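Local coordinates for protein probable fumarate reductase Ifc3 (Shewanella frigidimarina, PDB 1QO8) that reduces fumarate to succinate in vitro, essentially in one direction, with one FAD and four covalently bound c-type haems in each subunit, at residues A[45-50]-A[55-60]; A[418-421]-A[426-429]; A[216-219]-A[224-227]; A[136-141]-A[257-262]. All coordinates share one frame; numbering follows the deposited sequence.

Interaction 1 of 4, residues A[45-50]-A[55-60]; sequences ELANDK and PHNSHL. With HEM (protoporphyrin IX containing Fe), chain C.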
loop_
_atom_site.group_PDB
_atom_site.type_symbol
_atom_site.label_atom_id
_atom_site.label_comp_id
_atom_site.label_asym_id
_atom_site.label_seq_id
_atom_site.Cartn_x
_atom_site.Cartn_y
_atom_site.Cartn_z
ATOM N N GLU A 45 -12.807 -46.760 -4.624
ATOM C CA GLU A 45 -12.490 -47.951 -5.375
ATOM C C GLU A 45 -11.135 -47.790 -5.987
ATOM O O GLU A 45 -10.403 -48.771 -6.127
ATOM C CB GLU A 45 -13.657 -48.151 -6.391
ATOM C CG GLU A 45 -13.375 -49.331 -7.328
ATOM C CD GLU A 45 -14.676 -49.788 -8.045
ATOM O OE1 GLU A 45 -15.682 -49.077 -8.119
ATOM O OE2 GLU A 45 -14.623 -50.938 -8.540
ATOM N N LEU A 46 -10.706 -46.584 -6.424
ATOM C CA LEU A 46 -9.390 -46.503 -7.047
ATOM C C LEU A 46 -8.302 -46.590 -5.974
ATOM O O LEU A 46 -7.173 -46.909 -6.307
ATOM C CB LEU A 46 -9.180 -45.214 -7.856
ATOM C CG LEU A 46 -10.101 -45.121 -9.106
ATOM C CD1 LEU A 46 -10.070 -43.677 -9.569
ATOM C CD2 LEU A 46 -9.585 -46.024 -10.232
ATOM N N ALA A 47 -8.596 -46.301 -4.706
ATOM C CA ALA A 47 -7.553 -46.189 -3.695
ATOM C C ALA A 47 -6.828 -47.518 -3.478
ATOM O O ALA A 47 -7.373 -48.620 -3.592
ATOM C CB ALA A 47 -8.080 -45.687 -2.358
ATOM N N ASN A 48 -5.532 -47.336 -3.263
ATOM C CA ASN A 48 -4.673 -48.473 -2.954
ATOM C C ASN A 48 -4.469 -48.485 -1.446
ATOM O O ASN A 48 -5.428 -48.213 -0.681
ATOM C CB ASN A 48 -3.482 -48.261 -3.870
ATOM C CG ASN A 48 -2.503 -49.412 -3.798
ATOM O OD1 ASN A 48 -2.069 -49.679 -2.669
ATOM N ND2 ASN A 48 -2.234 -50.002 -4.951
ATOM N N ASP A 49 -3.391 -48.840 -0.836
ATOM C CA ASP A 49 -3.172 -48.839 0.618
ATOM C C ASP A 49 -1.726 -49.314 0.753
ATOM O O ASP A 49 -0.960 -48.805 1.547
ATOM C CB ASP A 49 -4.113 -49.586 1.492
ATOM C CG ASP A 49 -4.278 -51.070 1.603
ATOM O OD1 ASP A 49 -3.511 -51.909 1.108
ATOM O OD2 ASP A 49 -5.265 -51.514 2.248
ATOM N N LYS A 50 -1.318 -50.100 -0.224
ATOM C CA LYS A 50 0.031 -50.537 -0.457
ATOM C C LYS A 50 0.858 -49.525 -1.268
ATOM O O LYS A 50 1.655 -49.916 -2.127
ATOM C CB LYS A 50 -0.013 -51.817 -1.283
ATOM C CG LYS A 50 -1.123 -52.802 -0.932
ATOM C CD LYS A 50 -0.889 -54.023 -1.837
ATOM C CE LYS A 50 -2.049 -54.988 -1.854
ATOM N NZ LYS A 50 -1.858 -55.931 -3.003
ATOM N N PRO A 55 -2.435 -40.874 -4.932
ATOM C CA PRO A 55 -2.961 -39.784 -5.739
ATOM C C PRO A 55 -4.449 -39.886 -5.633
ATOM O O PRO A 55 -5.180 -38.891 -5.599
ATOM C CB PRO A 55 -2.339 -40.003 -7.106
ATOM C CG PRO A 55 -1.498 -41.219 -7.029
ATOM C CD PRO A 55 -1.756 -41.913 -5.721
ATOM N N HIS A 56 -4.987 -41.132 -5.414
ATOM C CA HIS A 56 -6.422 -41.264 -5.370
ATOM C C HIS A 56 -6.927 -41.323 -3.964
ATOM O O HIS A 56 -8.042 -41.846 -3.819
ATOM C CB HIS A 56 -6.910 -42.583 -6.082
ATOM C CG HIS A 56 -6.305 -42.588 -7.456
ATOM N ND1 HIS A 56 -5.531 -43.640 -7.887
ATOM C CD2 HIS A 56 -6.360 -41.692 -8.485
ATOM C CE1 HIS A 56 -5.035 -43.377 -9.086
ATOM N NE2 HIS A 56 -5.548 -42.225 -9.490
ATOM N N ASN A 57 -6.164 -40.969 -2.951
ATOM C CA ASN A 57 -6.821 -40.804 -1.643
ATOM C C ASN A 57 -5.923 -39.865 -0.800
ATOM O O ASN A 57 -4.860 -40.299 -0.372
ATOM C CB ASN A 57 -6.960 -42.182 -0.992
ATOM C CG ASN A 57 -7.489 -42.181 0.466
ATOM O OD1 ASN A 57 -8.277 -41.310 0.856
ATOM N ND2 ASN A 57 -7.071 -43.246 1.159
ATOM N N SER A 58 -6.231 -38.562 -0.904
ATOM C CA SER A 58 -5.284 -37.559 -0.435
ATOM C C SER A 58 -6.132 -36.658 0.431
ATOM O O SER A 58 -7.370 -36.715 0.264
ATOM C CB SER A 58 -4.669 -36.928 -1.656
ATOM O OG SER A 58 -5.487 -35.840 -2.122
ATOM N N HIS A 59 -5.498 -35.693 1.137
ATOM C CA HIS A 59 -6.230 -34.682 1.887
ATOM C C HIS A 59 -6.998 -33.689 0.999
ATOM O O HIS A 59 -7.978 -33.087 1.458
ATOM C CB HIS A 59 -5.261 -33.959 2.846
ATOM C CG HIS A 59 -4.102 -33.243 2.169
ATOM N ND1 HIS A 59 -4.222 -32.013 1.581
ATOM C CD2 HIS A 59 -2.829 -33.615 1.937
ATOM C CE1 HIS A 59 -3.018 -31.656 1.079
ATOM N NE2 HIS A 59 -2.118 -32.638 1.300
ATOM N N LEU A 60 -6.672 -33.521 -0.258
ATOM C CA LEU A 60 -7.474 -32.773 -1.261
ATOM C C LEU A 60 -8.928 -33.240 -1.332
ATOM O O LEU A 60 -9.745 -32.358 -1.621
ATOM C CB LEU A 60 -6.855 -32.874 -2.660
ATOM C CG LEU A 60 -5.402 -32.395 -2.769
ATOM C CD1 LEU A 60 -4.783 -32.476 -4.129
ATOM C CD2 LEU A 60 -5.290 -30.931 -2.263
HETATM C CHA HEM C . 0.354 -32.901 3.938
HETATM C CHB HEM C . 0.187 -36.004 0.208
HETATM C CHC HEM C . -1.381 -32.295 -2.461
HETATM C CHD HEM C . -0.019 -29.139 0.961
HETATM C C1A HEM C . 0.394 -34.078 3.240
HETATM C C2A HEM C . 0.568 -35.437 3.725
HETATM C C3A HEM C . 0.511 -36.280 2.704
HETATM C C4A HEM C . 0.328 -35.468 1.498
HETATM C CMA HEM C . 0.671 -37.818 2.641
HETATM C CAA HEM C . 0.849 -35.789 5.222
HETATM C CBA HEM C . -0.416 -36.184 6.009
HETATM C CGA HEM C . -1.279 -34.965 6.235
HETATM O O1A HEM C . -2.436 -35.031 5.699
HETATM O O2A HEM C . -0.825 -33.989 6.911
HETATM C C1B HEM C . -0.440 -35.283 -0.801
HETATM C C2B HEM C . -1.012 -35.833 -2.023
HETATM C C3B HEM C . -1.467 -34.809 -2.719
HETATM C C4B HEM C . -1.193 -33.582 -2.020
HETATM C CMB HEM C . -1.061 -37.331 -2.278
HETATM C CAB HEM C . -2.317 -34.768 -4.062
HETATM C CBB HEM C . -3.049 -35.820 -4.439
HETATM C C1C HEM C . -1.076 -31.106 -1.840
HETATM C C2C HEM C . -1.327 -29.751 -2.317
HETATM C C3C HEM C . -0.983 -28.904 -1.351
HETATM C C4C HEM C . -0.506 -29.677 -0.230
HETATM C CMC HEM C . -1.870 -29.499 -3.728
HETATM C CAC HEM C . -1.080 -27.338 -1.254
HETATM C CBC HEM C . -2.084 -26.651 -1.791
HETATM C C1D HEM C . 0.164 -29.892 2.092
HETATM C C2D HEM C . 0.441 -29.335 3.433
HETATM C C3D HEM C . 0.529 -30.373 4.247
HETATM C C4D HEM C . 0.328 -31.594 3.493
HETATM C CMD HEM C . 0.582 -27.825 3.715
HETATM C CAD HEM C . 0.831 -30.370 5.789
HETATM C CBD HEM C . 2.248 -30.799 6.081
HETATM C CGD HEM C . 2.699 -30.915 7.560
HETATM O O1D HEM C . 2.348 -30.049 8.385
HETATM O O2D HEM C . 3.420 -31.875 7.897
HETATM N NA HEM C . 0.181 -34.158 1.866
HETATM N NB HEM C . -0.536 -33.908 -0.846
HETATM N NC HEM C . -0.580 -31.019 -0.557
HETATM N ND HEM C . 0.108 -31.255 2.157
HETATM FE FE HEM C . -0.294 -32.589 0.670
HETATM O O HOH W 1 -4.422 -45.588 -6.304
#
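In the tetrahaem cytochrome part of the protein, the end of helix 43-46 packs against the loop that supplies axial histidines to two haems, and Leu46 meets His56 there. CB of Leu46 lies 3.9 Å from CB of His56, while CD1 of the same leucine sits over one face of the imidazole. A water at the ring edge, in its plane, accepts from ND1 of His56 (2.7 Å) and donates to the carbonyl O of Leu46, which ties the ring's rotation to the helix end. On the far side of the ring NE2 of His56 binds the iron of haem 3, whose other axial ligand is His69. Where the chain leaves the helix, CB of Ala47 touches CB of Asn57 at 3.9 Å. Further along, NE2 of His59 binds the iron of haem 4 at 1.9 Å, opposite His83 as the second ligand. Leu60 lies over the same face of this haem as His59, near the rim, with its CD1 3.4 Å from haem CAB and its CD2 over the pyrrole that carries CMC. Replacing Leu60 by an alanine would probably open a gap over this part of the haem face, leaving CAB without its methyl neighbour. Two axial histidines three residues apart, each serving a different iron, place haems 3 and 4 on one short loop, as is characteristic of multihaem c-type cytochromes with bis-histidine ligation.

Interaction 2 of 4, residues A[418-421]-A[426-429]; sequences NQLY and MVRG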
loop_
_atom_site.group_PDB
_atom_site.type_symbol
_atom_site.label_atom_id
_atom_site.label_comp_id
_atom_site.label_asym_id
_atom_site.label_seq_id
_atom_site.Cartn_x
_atom_site.Cartn_y
_atom_site.Cartn_z
ATOM N N ASN A 418 20.414 -39.443 13.553
ATOM C CA ASN A 418 19.439 -40.462 13.953
ATOM C C ASN A 418 18.926 -40.332 15.327
ATOM O O ASN A 418 17.837 -40.845 15.632
ATOM C CB ASN A 418 20.009 -41.898 13.775
ATOM C CG ASN A 418 19.221 -43.138 14.125
ATOM O OD1 ASN A 418 19.254 -44.301 13.711
ATOM N ND2 ASN A 418 18.212 -43.180 15.013
ATOM N N GLN A 419 19.620 -39.603 16.270
ATOM C CA GLN A 419 19.024 -39.444 17.596
ATOM C C GLN A 419 17.795 -38.581 17.506
ATOM O O GLN A 419 16.730 -38.695 18.143
ATOM C CB GLN A 419 20.033 -38.870 18.672
ATOM C CG GLN A 419 21.462 -39.382 18.525
ATOM C CD GLN A 419 22.464 -38.582 19.372
ATOM O OE1 GLN A 419 22.389 -38.477 20.604
ATOM N NE2 GLN A 419 23.357 -37.844 18.752
ATOM N N LEU A 420 17.945 -37.426 16.758
ATOM C CA LEU A 420 16.770 -36.574 16.636
ATOM C C LEU A 420 15.714 -37.370 15.841
ATOM O O LEU A 420 14.580 -37.310 16.206
ATOM C CB LEU A 420 17.041 -35.243 15.858
ATOM C CG LEU A 420 15.977 -34.174 16.070
ATOM C CD1 LEU A 420 16.654 -32.769 16.048
ATOM C CD2 LEU A 420 14.912 -34.151 14.948
ATOM N N TYR A 421 16.097 -38.006 14.765
ATOM C CA TYR A 421 15.124 -38.693 13.889
ATOM C C TYR A 421 14.328 -39.663 14.740
ATOM O O TYR A 421 13.099 -39.672 14.697
ATOM C CB TYR A 421 15.799 -39.491 12.777
ATOM C CG TYR A 421 14.871 -40.140 11.744
ATOM C CD1 TYR A 421 14.454 -39.408 10.625
ATOM C CD2 TYR A 421 14.487 -41.483 11.852
ATOM C CE1 TYR A 421 13.668 -40.018 9.675
ATOM C CE2 TYR A 421 13.681 -42.107 10.938
ATOM C CZ TYR A 421 13.250 -41.323 9.823
ATOM O OH TYR A 421 12.487 -41.882 8.829
ATOM N N MET A 426 7.484 -36.100 14.176
ATOM C CA MET A 426 7.366 -35.008 13.184
ATOM C C MET A 426 8.405 -35.032 12.109
ATOM O O MET A 426 8.095 -35.036 10.911
ATOM C CB MET A 426 7.380 -33.667 13.915
ATOM C CG MET A 426 7.474 -32.461 12.986
ATOM S SD MET A 426 7.633 -30.936 13.942
ATOM C CE MET A 426 6.232 -31.029 15.044
ATOM N N VAL A 427 9.651 -35.377 12.294
ATOM C CA VAL A 427 10.654 -35.331 11.233
ATOM C C VAL A 427 10.578 -36.609 10.431
ATOM O O VAL A 427 10.965 -36.679 9.225
ATOM C CB VAL A 427 11.956 -35.185 12.086
ATOM C CG1 VAL A 427 13.102 -35.910 11.486
ATOM C CG2 VAL A 427 12.186 -33.720 12.547
ATOM N N ARG A 428 10.130 -37.695 11.068
ATOM C CA ARG A 428 9.838 -38.941 10.327
ATOM C C ARG A 428 8.679 -38.648 9.310
ATOM O O ARG A 428 8.787 -39.137 8.202
ATOM C CB ARG A 428 9.508 -40.070 11.272
ATOM C CG ARG A 428 9.168 -41.519 11.118
ATOM C CD ARG A 428 9.723 -42.426 12.259
ATOM N NE ARG A 428 10.233 -41.871 13.506
ATOM C CZ ARG A 428 9.832 -41.656 14.754
ATOM N NH1 ARG A 428 8.654 -41.952 15.345
ATOM N NH2 ARG A 428 10.709 -41.048 15.613
ATOM N N GLY A 429 7.725 -37.856 9.675
ATOM C CA GLY A 429 6.643 -37.389 8.751
ATOM C C GLY A 429 7.294 -36.608 7.608
ATOM O O GLY A 429 6.886 -36.837 6.449
#
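The carbonyl O of Tyr421 accepts a hydrogen bond from NH2 of Arg428 at 2.9 Å, and this bond ties helix 418-423 to helix 425-432. It is fairly straight, with an N-H...O angle of 160°, and the donor lies in the carbonyl plane on a lone pair; the oxygen in turn lies near the guanidinium plane, at its edge. To reach it the arginine chain first runs out with CG anti to the backbone N (chi1 -179°) and then bends at chi2 and chi3, folding the guanidinium back toward the preceding helix. The bent chain passes close to the tyrosine ring: CG of Arg428 is 4.0 Å from OH of Tyr421. Ring and guanidinium planes stand 65° apart, and any cation-pi attraction between them is at most weak at this distance. With alanine in place of Arg428, the Tyr421 carbonyl is likely to lose this donor, and the phenol the aliphatic chain beside it. The hydroxyl of Tyr421 itself is hydrogen-bonded to Asp431, one turn farther along the second helix. The apolar part of the contact centres on Val427, which uses both branches, CG1 against CD1 of Tyr421 at 3.8 Å and CG2 against CD2 of Leu420 at 3.7 Å. Around this pair of short helices, Val427 also packs on Val375 of helix 374-377, Leu420 touches Leu482, and the Tyr421 ring stacks with that of Tyr490 on the long strand 489-505.

Interaction 3 of 4, residues A[216-219]-A[224-227]; sequences QWLE and NLDD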
loop_
_atom_site.group_PDB
_atom_site.type_symbol
_atom_site.label_atom_id
_atom_site.label_comp_id
_atom_site.label_asym_id
_atom_site.label_seq_id
_atom_site.Cartn_x
_atom_site.Cartn_y
_atom_site.Cartn_z
ATOM N N GLN A 216 -20.107 -24.361 16.245
ATOM C CA GLN A 216 -21.384 -25.016 16.245
ATOM C C GLN A 216 -22.041 -25.164 14.885
ATOM O O GLN A 216 -22.502 -26.255 14.513
ATOM C CB GLN A 216 -22.367 -24.237 17.119
ATOM C CG GLN A 216 -22.226 -24.538 18.598
ATOM C CD GLN A 216 -23.137 -23.573 19.345
ATOM O OE1 GLN A 216 -24.347 -23.832 19.477
ATOM N NE2 GLN A 216 -22.620 -22.459 19.804
ATOM N N TRP A 217 -22.022 -24.077 14.132
ATOM C CA TRP A 217 -22.420 -24.111 12.729
ATOM C C TRP A 217 -21.650 -25.137 11.954
ATOM O O TRP A 217 -22.224 -25.915 11.214
ATOM C CB TRP A 217 -22.272 -22.694 12.170
ATOM C CG TRP A 217 -22.131 -22.606 10.670
ATOM C CD1 TRP A 217 -21.033 -22.340 9.928
ATOM C CD2 TRP A 217 -23.191 -22.840 9.738
ATOM N NE1 TRP A 217 -21.315 -22.354 8.566
ATOM C CE2 TRP A 217 -22.670 -22.645 8.438
ATOM C CE3 TRP A 217 -24.543 -23.168 9.885
ATOM C CZ2 TRP A 217 -23.456 -22.785 7.319
ATOM C CZ3 TRP A 217 -25.316 -23.291 8.756
ATOM C CH2 TRP A 217 -24.769 -23.143 7.480
ATOM N N LEU A 218 -20.307 -25.212 12.066
ATOM C CA LEU A 218 -19.605 -26.262 11.296
ATOM C C LEU A 218 -19.979 -27.677 11.751
ATOM O O LEU A 218 -20.017 -28.606 10.920
ATOM C CB LEU A 218 -18.105 -26.006 11.334
ATOM C CG LEU A 218 -17.659 -24.668 10.688
ATOM C CD1 LEU A 218 -16.223 -24.326 11.042
ATOM C CD2 LEU A 218 -17.856 -24.713 9.182
ATOM N N GLU A 219 -20.124 -27.853 13.064
ATOM C CA GLU A 219 -20.578 -29.065 13.685
ATOM C C GLU A 219 -22.006 -29.454 13.268
ATOM O O GLU A 219 -22.131 -30.615 12.925
ATOM C CB GLU A 219 -20.655 -28.976 15.238
ATOM C CG GLU A 219 -19.181 -29.019 15.698
ATOM C CD GLU A 219 -19.104 -28.630 17.154
ATOM O OE1 GLU A 219 -19.893 -27.742 17.554
ATOM O OE2 GLU A 219 -18.320 -29.248 17.896
ATOM N N ASN A 224 -16.081 -32.485 12.733
ATOM C CA ASN A 224 -15.651 -32.742 14.107
ATOM C C ASN A 224 -14.583 -31.699 14.497
ATOM O O ASN A 224 -13.559 -31.581 13.872
ATOM C CB ASN A 224 -15.175 -34.181 14.269
ATOM C CG ASN A 224 -14.784 -34.474 15.721
ATOM O OD1 ASN A 224 -13.825 -33.956 16.287
ATOM N ND2 ASN A 224 -15.542 -35.383 16.371
ATOM N N LEU A 225 -14.761 -30.953 15.565
ATOM C CA LEU A 225 -13.751 -30.068 16.139
ATOM C C LEU A 225 -13.706 -30.309 17.650
ATOM O O LEU A 225 -13.815 -29.401 18.458
ATOM C CB LEU A 225 -14.075 -28.605 15.815
ATOM C CG LEU A 225 -14.166 -28.243 14.304
ATOM C CD1 LEU A 225 -14.825 -26.888 14.154
ATOM C CD2 LEU A 225 -12.772 -28.363 13.706
ATOM N N ASP A 226 -13.523 -31.575 18.069
ATOM C CA ASP A 226 -13.485 -31.852 19.503
ATOM C C ASP A 226 -12.152 -31.665 20.194
ATOM O O ASP A 226 -12.160 -31.624 21.448
ATOM C CB ASP A 226 -14.021 -33.286 19.798
ATOM C CG ASP A 226 -15.523 -33.392 19.652
ATOM O OD1 ASP A 226 -16.335 -32.442 19.707
ATOM O OD2 ASP A 226 -16.014 -34.517 19.447
ATOM N N ASP A 227 -10.997 -31.699 19.539
ATOM C CA ASP A 227 -9.721 -31.546 20.205
ATOM C C ASP A 227 -9.510 -30.068 20.551
ATOM O O ASP A 227 -9.845 -29.186 19.761
ATOM C CB ASP A 227 -8.572 -32.121 19.422
ATOM C CG ASP A 227 -7.104 -32.037 19.792
ATOM O OD1 ASP A 227 -6.367 -31.033 19.553
ATOM O OD2 ASP A 227 -6.484 -33.062 20.231
HETATM O O HOH W 2 -17.136 -31.438 17.266
#
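Leu218 and Glu219, near the end of helix 201-220, meet the chain that turns back along it, one through an apolar contact and the other through water. In sequence order, Trp217 comes before them and faces other helices, its NE1 hydrogen-bonded to Asn135 and its ring in a cation-pi contact with Arg553. Leu218 then points toward the returning segment, and its CD1 stands 4.3 Å from CD1 of Leu225, a fairly loose meeting of two methyl groups. At Glu219 the contact becomes polar. Its chain is extended beyond CG and carries the carboxylate to Asp226, where OE2 of Glu219 lies 4.2 Å from OD1 of Asp226, with the two carboxylate planes 69° apart. These like charges are bridged by a water that donates to OE2 of Glu219 at 2.6 Å and to OD1 of Asp226 at 2.8 Å, while accepting from the backbone N of Leu225 at 3.0 Å. NE2 of Gln174 also bonds to both of those carboxylate oxygens, so water and amide together probably ease the repulsion. Asp226 is held from its own side by an Asx turn: OD1 of Asn224 accepts from the backbone N of Asp226 at 3.0 Å, the donor lying above the carbonyl plane. Leu218 packs onto Val549 of helix 543-563 and Asn135 of helix 131-143, whereas Leu225 rests on His240 of strand 239-241, to which the chain pairs through Asp227 and Arg241, with Asp226 and Asp227 forming a classic beta bulge.

Interaction 4 of 4, residues A[136-141]-A[257-262]; sequences ASLAAK and RKAAKE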
loop_
_atom_site.group_PDB
_atom_site.type_symbol
_atom_site.label_atom_id
_atom_site.label_comp_id
_atom_site.label_asym_id
_atom_site.label_seq_id
_atom_site.Cartn_x
_atom_site.Cartn_y
_atom_site.Cartn_z
ATOM N N ALA A 136 -20.084 -18.030 3.074
ATOM C CA ALA A 136 -20.925 -16.989 2.515
ATOM C C ALA A 136 -22.027 -17.629 1.638
ATOM O O ALA A 136 -23.198 -17.275 1.764
ATOM C CB ALA A 136 -20.045 -15.968 1.729
ATOM N N SER A 137 -21.722 -18.500 0.695
ATOM C CA SER A 137 -22.717 -19.237 -0.071
ATOM C C SER A 137 -23.829 -19.918 0.710
ATOM O O SER A 137 -25.006 -19.806 0.300
ATOM C CB SER A 137 -22.066 -20.350 -0.904
ATOM O OG SER A 137 -21.146 -19.646 -1.741
ATOM N N LEU A 138 -23.502 -20.677 1.732
ATOM C CA LEU A 138 -24.480 -21.395 2.539
ATOM C C LEU A 138 -25.335 -20.408 3.318
ATOM O O LEU A 138 -26.566 -20.638 3.495
ATOM C CB LEU A 138 -23.848 -22.416 3.495
ATOM C CG LEU A 138 -23.240 -23.675 2.869
ATOM C CD1 LEU A 138 -22.035 -24.227 3.643
ATOM C CD2 LEU A 138 -24.297 -24.769 2.671
ATOM N N ALA A 139 -24.753 -19.332 3.876
ATOM C CA ALA A 139 -25.587 -18.344 4.557
ATOM C C ALA A 139 -26.457 -17.563 3.558
ATOM O O ALA A 139 -27.521 -17.020 3.921
ATOM C CB ALA A 139 -24.755 -17.353 5.358
ATOM N N ALA A 140 -25.977 -17.399 2.324
ATOM C CA ALA A 140 -26.831 -16.612 1.408
ATOM C C ALA A 140 -28.028 -17.498 1.001
ATOM O O ALA A 140 -29.133 -16.955 0.896
ATOM C CB ALA A 140 -26.087 -16.009 0.256
ATOM N N LYS A 141 -27.800 -18.787 0.794
ATOM C CA LYS A 141 -28.838 -19.748 0.444
ATOM C C LYS A 141 -29.807 -19.930 1.613
ATOM O O LYS A 141 -31.019 -19.832 1.407
ATOM C CB LYS A 141 -28.239 -21.089 0.075
ATOM C CG LYS A 141 -28.959 -22.094 -0.800
ATOM C CD LYS A 141 -29.112 -21.562 -2.203
ATOM C CE LYS A 141 -28.638 -22.434 -3.336
ATOM N NZ LYS A 141 -29.432 -23.691 -3.526
ATOM N N ARG A 257 -17.772 -28.482 1.410
ATOM C CA ARG A 257 -18.055 -28.998 0.110
ATOM C C ARG A 257 -19.330 -29.882 0.104
ATOM O O ARG A 257 -20.150 -29.780 -0.832
ATOM C CB ARG A 257 -16.967 -29.887 -0.503
ATOM C CG ARG A 257 -15.674 -29.168 -0.823
ATOM C CD ARG A 257 -14.572 -30.170 -1.147
ATOM N NE ARG A 257 -13.453 -29.493 -1.798
ATOM C CZ ARG A 257 -12.362 -30.181 -2.073
ATOM N NH1 ARG A 257 -12.254 -31.463 -1.674
ATOM N NH2 ARG A 257 -11.327 -29.637 -2.665
ATOM N N LYS A 258 -19.381 -30.833 1.042
ATOM C CA LYS A 258 -20.562 -31.675 1.128
ATOM C C LYS A 258 -21.798 -30.854 1.483
ATOM O O LYS A 258 -22.790 -31.012 0.760
ATOM C CB LYS A 258 -20.489 -32.840 2.135
ATOM C CG LYS A 258 -19.298 -33.715 1.710
ATOM C CD LYS A 258 -19.615 -35.179 1.916
ATOM C CE LYS A 258 -18.670 -36.098 1.114
ATOM N NZ LYS A 258 -19.257 -37.493 1.341
ATOM N N ALA A 259 -21.757 -29.968 2.450
ATOM C CA ALA A 259 -22.950 -29.151 2.682
ATOM C C ALA A 259 -23.294 -28.241 1.511
ATOM O O ALA A 259 -24.519 -28.093 1.314
ATOM C CB ALA A 259 -22.880 -28.373 3.979
ATOM N N ALA A 260 -22.395 -27.788 0.649
ATOM C CA ALA A 260 -22.827 -26.897 -0.426
ATOM C C ALA A 260 -23.513 -27.783 -1.479
ATOM O O ALA A 260 -24.491 -27.327 -2.037
ATOM C CB ALA A 260 -21.740 -26.040 -1.022
ATOM N N LYS A 261 -22.998 -28.967 -1.739
ATOM C CA LYS A 261 -23.626 -29.940 -2.621
ATOM C C LYS A 261 -24.965 -30.411 -2.078
ATOM O O LYS A 261 -25.919 -30.375 -2.871
ATOM C CB LYS A 261 -22.661 -31.086 -2.957
ATOM C CG LYS A 261 -23.239 -32.116 -3.922
ATOM C CD LYS A 261 -22.568 -33.472 -3.904
ATOM C CE LYS A 261 -21.854 -33.884 -5.178
ATOM N NZ LYS A 261 -21.051 -35.150 -5.043
ATOM N N GLU A 262 -25.202 -30.686 -0.813
ATOM C CA GLU A 262 -26.521 -31.000 -0.282
ATOM C C GLU A 262 -27.546 -29.887 -0.398
ATOM O O GLU A 262 -28.750 -30.185 -0.539
ATOM C CB GLU A 262 -26.481 -31.497 1.183
ATOM C CG GLU A 262 -25.850 -32.879 1.313
ATOM C CD GLU A 262 -25.442 -33.402 2.664
ATOM O OE1 GLU A 262 -25.751 -32.832 3.737
ATOM O OE2 GLU A 262 -24.764 -34.462 2.748
#
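Leu138 reaches out from helix 131-143 and sets one methyl group against the backbone of helix 248-262 at Ala259 and Ala260. The contact is thus one of a branched side chain against a helix surface, with little interlocking of side chains. CG of Leu138 stands anti to its carbonyl carbon, beside the backbone N (chi1 -71°), and from there CD2 extends across to the other helix. That methyl carbon lies 3.6 Å from the carbonyl O of Ala259 and 4.0 Å from CA of Ala260. CB of Ala259, which points toward the leucine, is 4.1 Å from the same CD2. Ala260 is turned differently: its CB lies to the flank of the leucine and packs on Phe134, one turn earlier on helix 131-143. The short alanine side chains allow the helices to come near each other, the CA atoms of Leu138 and Ala260 being 6.5 Å apart. No hydrogen bond joins the two segments, although NZ of Lys141 bonds to the carbonyl O of Gln263, just beyond the second one. Ser137 and Ala140 lie against strands 124-127 and 147-150, with OG of Ser137 bonded to the carbonyl O of Gly133. Helix 131-143 follows strand 124-127 and precedes strand 147-150, next to it and parallel, in a beta-alpha-beta crossover; with the Gly128, Gly130 and Gly133 pattern at its start, this is consistent with the Rossmann-type dinucleotide-binding fold that holds FAD.

In the fold
Along the chain interaction 1 comes first, in the cytochrome part, and the other three follow in the flavoprotein part, where interaction 3 is nested inside the loop closed by interaction 4 and interaction 2 comes last. Interactions 3 and 4 have centres about 17 Å apart and touch where Trp217 packs on Leu138, so helix 131-143 is common ground near the FAD. Interaction 1 reaches interaction 4 through a probable hydrogen bond from Arg257 to the carbonyl of Leu60, a direct tie between the haem-bearing and flavin-binding parts. Interaction 2 touches none of the others; its centre lies about 25 Å from that of interaction 1 and about 41 Å from that of interaction 4, across the chain's centre.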